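70 kDa protein (Xanthomonas sp., PDB 4B2N) is a dihaem c-type cytochrome, the latex oxygenase RoxA, which cleaves rubber oxidatively and processively with dioxygen. Local coordinates at residues Asn340-Leu343 against Ile344-Pro348; Val468-Glu471 against Leu472-Val475. All coordinates share one frame; numbering follows the deposited sequence.

Contact 1. Residues Asn340-Leu343 against Ile344-Pro348; sequences NNFL and ISLSP
Ser345 folds its hydroxyl back onto the last turn of the helix: OG donates to Phe342 O at 2.6 Å, in the carbonyl plane and on a lone pair. OG reaches it because it sits between the backbone N and the carbonyl carbon (chi1 75°). The same oxygen takes Ser345 N at 2.8 Å from above that plane, so one residue grips Phe342 O twice. A small hydroxyl suits this place, supplying a second donor where the bonding changes: Ile344 N still bonds Asn340 O at 2.9 Å, an i to i-4 link, whereas Leu346 N turns to Leu343 O at 3.2 Å, a bond to i-3. A water lies 2.8 Å from Leu343 O and 3.0 Å from Leu346 O, close enough to link the two carbonyls.

Just past the helix, Leu346 turns a methyl to the aromatic ring: CD2 lies 4.2 Å from the centroid of the Phe342 ring, an off-centre CH-pi contact. One turn earlier, Asn340 OD1 receives the CD1 methyl of Ile344 at 3.6 Å, their side chains crossing at a slant. That methyl also meets Asn341 OD1, whose stronger partner is Arg84.

In the second shell, Trp209 meets the Phe342 ring edge-to-face and Ser26 OG bonds Ile344 O. Leu343, an apolar residue fit for a haem pocket, touches a haem c and Trp291. Thus the C-terminal end of helix 333-345 touches that haem through Leu343 and packs on helix 88-104 through Asn341, Phe342 and Ser345.

Contact 2. Residues Val468-Glu471 against Leu472-Val475; sequences VASE and LRRV
Two arginines begin alike and then part. Arg473 and Arg474 both set CG beside the backbone N, but Arg473 runs straight until it bends at chi3 whereas Arg474 bends already at chi2 (-72°). The late bend folds the Arg473 guanidinium back along the preceding turn, laying one face over the backbone: Ala469 O stands 3.6 Å above its plane and Ser470 CA covers the same group, both offset toward the rim. NH1 meets Ala469 CB at 3.5 Å, and alanine suits this spot because its single methyl leaves the arginine room to lie close.

The early bend of Arg474 presses CG to 3.2 Å from Ser470 O and points NE toward the serine side chain. Ser470 OG and Arg474 NE, too far apart for a direct hydrogen bond, share a water: it donates to OG at 2.6 Å and accepts from NE at 2.8 Å, lying in the guanidinium plane at its edge. Ser470 OG also bonds Asp263, the carboxylate that pairs with Arg473 NH2. This shared acid ties the serine to the first arginine, while Glu275 and the carbonyls of Pro259 and Ala270 receive the NH1 and NH2 groups of Arg474. Such nearby carboxylates would be expected to stabilise both buried positive charges.

Beneath the side chains, Leu472, Arg473 and Arg474 donate their N-H groups to the carbonyls four residues back; the Arg473 N to Ala469 O bond is 3.0 Å long at 159°. The whole is regular alpha-helix whose buried side carries arginines and a serine, their polar groups satisfied by acids, carbonyls and water, while Glu471 and Leu472 lie exposed; the arginine-bearing side is anchored to the 259-275 region, away from the haem sites.

In the fold
Both contacts are local, between residues three to five apart: contact 1 at the end of helix 333-345 and into the loop beyond, contact 2 within helix 467-481. Their centres lie about 39 Å apart and they do not touch. Contact 1 is core, its centre about 14 Å from the centre of the chain and beside a haem; the centre of contact 2 lies about 33 Å from it, with one side buried and the other exposed. Near the haem, apolar side chains are mixed with neutral amides and a hydroxyl. In the outer helix regular backbone bonding continues, while long charged side chains reach acids and carbonyls of helix 253-261 and nearby loops.

Contact 1. Residues Asn340-Leu343 against Ile344-Pro348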
loop_
_atom_site.group_PDB
_atom_site.type_symbol
_atom_site.label_atom_id
_atom_site.label_comp_id
_atom_site.label_asym_id
_atom_site.label_seq_id
_atom_site.Cartn_x
_atom_site.Cartn_y
_atom_site.Cartn_z
ATOM N N ASN A 340 8.936 -8.004 -6.483
ATOM C CA ASN A 340 8.033 -7.481 -7.490
ATOM C C ASN A 340 7.449 -8.593 -8.379
ATOM O O ASN A 340 6.263 -8.607 -8.670
ATOM C CB ASN A 340 8.722 -6.427 -8.354
ATOM C CG ASN A 340 7.809 -5.887 -9.393
ATOM O OD1 ASN A 340 8.031 -6.118 -10.603
ATOM N ND2 ASN A 340 6.731 -5.247 -8.953
ATOM N N ASN A 341 8.315 -9.469 -8.858
ATOM C CA ASN A 341 7.841 -10.652 -9.545
ATOM C C ASN A 341 6.940 -11.571 -8.720
ATOM O O ASN A 341 6.014 -12.076 -9.249
ATOM C CB ASN A 341 8.983 -11.437 -10.121
ATOM C CG ASN A 341 9.602 -10.737 -11.305
ATOM O OD1 ASN A 341 8.913 -9.972 -12.034
ATOM N ND2 ASN A 341 10.899 -10.915 -11.470
ATOM N N PHE A 342 7.224 -11.811 -7.436
ATOM C CA PHE A 342 6.254 -12.523 -6.642
ATOM C C PHE A 342 4.904 -11.743 -6.677
ATOM O O PHE A 342 3.846 -12.331 -6.908
ATOM C CB PHE A 342 6.755 -12.686 -5.182
ATOM C CG PHE A 342 5.740 -13.336 -4.286
ATOM C CD1 PHE A 342 5.177 -14.577 -4.647
ATOM C CD2 PHE A 342 5.380 -12.728 -3.092
ATOM C CE1 PHE A 342 4.230 -15.160 -3.794
ATOM C CE2 PHE A 342 4.483 -13.318 -2.212
ATOM C CZ PHE A 342 3.888 -14.526 -2.602
ATOM N N LEU A 343 4.930 -10.434 -6.413
ATOM C CA LEU A 343 3.640 -9.645 -6.405
ATOM C C LEU A 343 2.890 -9.781 -7.719
ATOM O O LEU A 343 1.654 -9.940 -7.747
ATOM C CB LEU A 343 3.941 -8.141 -6.135
ATOM C CG LEU A 343 4.783 -7.900 -4.859
ATOM C CD1 LEU A 343 4.875 -6.407 -4.547
ATOM C CD2 LEU A 343 4.037 -8.565 -3.696
ATOM N N ILE A 344 3.617 -9.740 -8.833
ATOM C CA ILE A 344 2.931 -9.866 -10.171
ATOM C C ILE A 344 2.437 -11.314 -10.336
ATOM O O ILE A 344 1.551 -11.560 -11.131
ATOM C CB ILE A 344 3.939 -9.634 -11.311
ATOM C CG1 ILE A 344 4.383 -8.187 -11.382
ATOM C CG2 ILE A 344 3.367 -9.997 -12.660
ATOM C CD1 ILE A 344 5.631 -8.181 -12.297
ATOM N N SER A 345 2.971 -12.270 -9.574
ATOM C CA SER A 345 2.560 -13.691 -9.787
ATOM C C SER A 345 1.273 -13.959 -9.049
ATOM O O SER A 345 0.704 -15.028 -9.216
ATOM C CB SER A 345 3.661 -14.662 -9.277
ATOM O OG SER A 345 3.624 -14.701 -7.855
ATOM N N LEU A 346 0.814 -13.001 -8.229
ATOM C CA LEU A 346 -0.299 -13.229 -7.291
ATOM C C LEU A 346 -1.637 -13.140 -8.019
ATOM O O LEU A 346 -1.765 -12.340 -8.969
ATOM C CB LEU A 346 -0.293 -12.171 -6.146
ATOM C CG LEU A 346 0.854 -12.291 -5.173
ATOM C CD1 LEU A 346 0.699 -11.180 -4.148
ATOM C CD2 LEU A 346 0.832 -13.680 -4.563
ATOM N N SER A 347 -2.603 -13.959 -7.584
ATOM C CA SER A 347 -4.020 -13.743 -7.895
ATOM C C SER A 347 -4.821 -13.589 -6.600
ATOM O O SER A 347 -4.551 -14.237 -5.605
ATOM C CB SER A 347 -4.596 -14.922 -8.752
ATOM O OG SER A 347 -3.718 -15.132 -9.882
ATOM N N PRO A 348 -5.907 -12.821 -6.657
ATOM C CA PRO A 348 -6.790 -12.707 -5.505
ATOM C C PRO A 348 -7.497 -13.995 -5.113
ATOM O O PRO A 348 -7.776 -14.849 -5.987
ATOM C CB PRO A 348 -7.883 -11.710 -5.992
ATOM C CG PRO A 348 -7.299 -11.052 -7.147
ATOM C CD PRO A 348 -6.393 -12.055 -7.829
HETATM O O HOH W 1 -0.829 -9.533 -9.062
#

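Contact 2. Residues Val468-Glu471 against Leu472-Val475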
loop_
_atom_site.group_PDB
_atom_site.type_symbol
_atom_site.label_atom_id
_atom_site.label_comp_id
_atom_site.label_asym_id
_atom_site.label_seq_id
_atom_site.Cartn_x
_atom_site.Cartn_y
_atom_site.Cartn_z
ATOM N N VAL A 468 30.948 14.759 3.094
ATOM C CA VAL A 468 31.432 16.062 2.590
ATOM C C VAL A 468 30.958 16.284 1.152
ATOM O O VAL A 468 30.399 17.366 0.819
ATOM C CB VAL A 468 32.978 16.167 2.682
ATOM C CG1 VAL A 468 33.523 17.262 1.785
ATOM C CG2 VAL A 468 33.371 16.362 4.138
ATOM N N ALA A 469 31.102 15.242 0.324
ATOM C CA ALA A 469 30.741 15.375 -1.090
ATOM C C ALA A 469 29.207 15.466 -1.213
ATOM O O ALA A 469 28.646 16.170 -2.096
ATOM C CB ALA A 469 31.320 14.194 -1.840
ATOM N N SER A 470 28.507 14.731 -0.353
ATOM C CA SER A 470 27.055 14.834 -0.358
ATOM C C SER A 470 26.606 16.273 -0.063
ATOM O O SER A 470 25.697 16.804 -0.716
ATOM C CB SER A 470 26.415 13.865 0.607
ATOM O OG SER A 470 24.994 13.903 0.399
ATOM N N GLU A 471 27.249 16.928 0.898
ATOM C CA GLU A 471 26.989 18.368 1.148
ATOM C C GLU A 471 27.292 19.246 -0.051
ATOM O O GLU A 471 26.594 20.216 -0.302
ATOM C CB GLU A 471 27.645 18.887 2.461
ATOM C CG GLU A 471 27.541 20.415 2.700
ATOM C CD GLU A 471 28.455 20.894 3.882
ATOM O OE1 GLU A 471 28.602 20.073 4.843
ATOM O OE2 GLU A 471 29.055 22.028 3.838
ATOM N N LEU A 472 28.342 18.940 -0.780
ATOM C CA LEU A 472 28.701 19.716 -1.921
ATOM C C LEU A 472 27.548 19.654 -2.907
ATOM O O LEU A 472 27.065 20.668 -3.427
ATOM C CB LEU A 472 30.056 19.165 -2.523
ATOM C CG LEU A 472 30.529 19.766 -3.893
ATOM C CD1 LEU A 472 31.961 19.390 -4.251
ATOM C CD2 LEU A 472 29.594 19.381 -5.044
ATOM N N ARG A 473 27.091 18.456 -3.174
ATOM C CA ARG A 473 26.081 18.247 -4.243
ATOM C C ARG A 473 24.694 18.793 -3.905
ATOM O O ARG A 473 23.900 19.112 -4.841
ATOM C CB ARG A 473 25.910 16.733 -4.541
ATOM C CG ARG A 473 27.107 16.126 -5.313
ATOM C CD ARG A 473 26.937 14.620 -5.542
ATOM N NE ARG A 473 26.685 13.785 -4.356
ATOM C CZ ARG A 473 27.620 13.044 -3.754
ATOM N NH1 ARG A 473 28.885 13.136 -4.158
ATOM N NH2 ARG A 473 27.298 12.216 -2.767
ATOM N N ARG A 474 24.353 18.796 -2.615
ATOM C CA ARG A 474 23.007 19.350 -2.178
ATOM C C ARG A 474 22.667 20.735 -2.756
ATOM O O ARG A 474 21.497 21.046 -3.137
ATOM C CB ARG A 474 22.897 19.393 -0.629
ATOM C CG ARG A 474 22.805 18.013 -0.013
ATOM C CD ARG A 474 21.442 17.352 -0.288
ATOM N NE ARG A 474 21.321 16.250 0.666
ATOM C CZ ARG A 474 20.240 15.533 0.843
ATOM N NH1 ARG A 474 19.185 15.754 0.087
ATOM N NH2 ARG A 474 20.232 14.632 1.827
ATOM N N VAL A 475 23.669 21.620 -2.806
ATOM C CA VAL A 475 23.384 23.020 -3.175
ATOM C C VAL A 475 22.953 23.125 -4.666
ATOM O O VAL A 475 21.868 23.613 -4.967
ATOM C CB VAL A 475 24.596 23.926 -2.832
ATOM C CG1 VAL A 475 24.288 25.350 -3.252
ATOM C CG2 VAL A 475 24.907 23.885 -1.337
HETATM O O HOH W 2 23.583 15.371 1.994
#